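Local coordinates for TT1696 protein (Thermus thermophilus, PDB 1UFB) that is of unknown function but belongs to the HEPN domain family and is tentatively linked to DNA binding, at residues Ala37-Leu42 with Ile119-Val123. Numbering follows the deposited sequence.
Sequences AAEAAL and ILAFV
In the helical bundle of this HEPN domain, helices 27-48 and 106-126 pack side by side, Ala38, Ala41 and Leu42 meeting Ile119, Leu120 and Val123, with Ala37 at the margin. The two segments run parallel, with axes 12° apart and 9.1 Å at closest approach. The small alanine side chains let methyls of Ile119, Leu120 and Val123 come close to backbone carbonyls of helix 27-48. Leu120 sets its CD2 against Ala41 CB at 3.3 Å, tighter than a usual carbon contact. Leu120 CD2 also lies 3.6 Å from Ala37 O, a carbonyl oxygen that already accepts the helical hydrogen bond from Ala41 N. Ile119 CG2, anti to the backbone N, reaches Leu42 CG at 3.8 Å. These two side chains cross at about a right angle. Ile119 also meets the methyl of Ala38. No hydrogen bond joins the segments, and every residue that touches is buried. Helix 4-24 packs on one part of the contact, with Leu8 against Leu120 and Val123. Ile58 of helix 58-63 touches Leu42 and Ile119. One turn on from Ile119, Val123 places CG1 3.5 Å from Ala41 O. Leu42 CD2 bridges two residues, meeting Val123 CG2 at 3.6 Å and the edge of the Phe122 ring at CE2, 4.3 Å away.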
loop_
_atom_site.group_PDB
_atom_site.type_symbol
_atom_site.label_atom_id
_atom_site.label_comp_id
_atom_site.label_asym_id
_atom_site.label_seq_id
_atom_site.Cartn_x
_atom_site.Cartn_y
_atom_site.Cartn_z
ATOM N N ALA A 37 -7.347 3.927 -4.624
ATOM C CA ALA A 37 -8.758 3.940 -5.078
ATOM C C ALA A 37 -8.782 4.432 -6.515
ATOM O O ALA A 37 -9.430 3.819 -7.376
ATOM C CB ALA A 37 -9.598 4.881 -4.220
ATOM N N ALA A 38 -8.072 5.535 -6.774
ATOM C CA ALA A 38 -8.069 6.080 -8.136
ATOM C C ALA A 38 -7.493 5.111 -9.164
ATOM O O ALA A 38 -8.015 4.929 -10.276
ATOM C CB ALA A 38 -7.277 7.420 -8.193
ATOM N N GLU A 39 -6.398 4.469 -8.781
ATOM C CA GLU A 39 -5.724 3.531 -9.648
ATOM C C GLU A 39 -6.658 2.343 -10.007
ATOM O O GLU A 39 -6.808 1.924 -11.192
ATOM C CB GLU A 39 -4.452 3.021 -8.864
ATOM C CG GLU A 39 -3.503 2.178 -9.791
ATOM C CD GLU A 39 -2.434 1.414 -9.013
ATOM O OE1 GLU A 39 -1.609 2.035 -8.345
ATOM O OE2 GLU A 39 -2.409 0.173 -9.104
ATOM N N ALA A 40 -7.220 1.728 -8.972
ATOM C CA ALA A 40 -8.108 0.544 -9.169
ATOM C C ALA A 40 -9.368 0.938 -10.039
ATOM O O ALA A 40 -9.788 0.161 -10.960
ATOM C CB ALA A 40 -8.552 -0.030 -7.759
ATOM N N ALA A 41 -9.902 2.120 -9.775
ATOM C CA ALA A 41 -11.096 2.576 -10.537
ATOM C C ALA A 41 -10.732 2.723 -11.990
ATOM O O ALA A 41 -11.496 2.243 -12.867
ATOM C CB ALA A 41 -11.610 3.911 -10.010
ATOM N N LEU A 42 -9.576 3.369 -12.290
ATOM C CA LEU A 42 -9.201 3.524 -13.682
ATOM C C LEU A 42 -8.853 2.194 -14.316
ATOM O O LEU A 42 -9.163 1.986 -15.455
ATOM C CB LEU A 42 -8.066 4.551 -13.859
ATOM C CG LEU A 42 -8.541 5.984 -13.571
ATOM C CD1 LEU A 42 -7.426 6.952 -13.525
ATOM C CD2 LEU A 42 -9.518 6.408 -14.723
ATOM N N ILE A 119 -12.224 10.964 -9.386
ATOM C CA ILE A 119 -11.819 9.923 -10.331
ATOM C C ILE A 119 -12.844 8.791 -10.358
ATOM O O ILE A 119 -13.265 8.337 -11.446
ATOM C CB ILE A 119 -10.432 9.343 -9.976
ATOM C CG1 ILE A 119 -9.357 10.455 -10.057
ATOM C CG2 ILE A 119 -10.100 8.153 -10.912
ATOM C CD1 ILE A 119 -8.928 10.870 -11.447
ATOM N N LEU A 120 -13.245 8.331 -9.171
ATOM C CA LEU A 120 -14.231 7.261 -9.036
ATOM C C LEU A 120 -15.545 7.642 -9.714
ATOM O O LEU A 120 -16.163 6.806 -10.423
ATOM C CB LEU A 120 -14.558 7.021 -7.553
ATOM C CG LEU A 120 -14.007 5.684 -7.090
ATOM C CD1 LEU A 120 -14.750 4.552 -7.880
ATOM C CD2 LEU A 120 -12.453 5.712 -7.365
ATOM N N ALA A 121 -15.946 8.887 -9.514
ATOM C CA ALA A 121 -17.279 9.339 -10.067
ATOM C C ALA A 121 -17.221 9.392 -11.590
ATOM O O ALA A 121 -18.163 9.010 -12.262
ATOM C CB ALA A 121 -17.662 10.714 -9.468
ATOM N N PHE A 122 -16.101 9.855 -12.118
ATOM C CA PHE A 122 -15.864 9.917 -13.578
ATOM C C PHE A 122 -15.932 8.462 -14.085
ATOM O O PHE A 122 -16.647 8.133 -15.047
ATOM C CB PHE A 122 -14.482 10.564 -13.817
ATOM C CG PHE A 122 -13.882 10.317 -15.186
ATOM C CD1 PHE A 122 -14.247 11.089 -16.286
ATOM C CD2 PHE A 122 -12.925 9.297 -15.361
ATOM C CE1 PHE A 122 -13.681 10.844 -17.542
ATOM C CE2 PHE A 122 -12.352 9.047 -16.621
ATOM C CZ PHE A 122 -12.732 9.819 -17.709
ATOM N N VAL A 123 -15.216 7.556 -13.426
ATOM C CA VAL A 123 -15.263 6.172 -13.860
ATOM C C VAL A 123 -16.696 5.577 -13.785
ATOM O O VAL A 123 -17.148 4.856 -14.699
ATOM C CB VAL A 123 -14.289 5.302 -13.003
ATOM C CG1 VAL A 123 -14.614 3.820 -13.215
ATOM C CG2 VAL A 123 -12.817 5.595 -13.433
#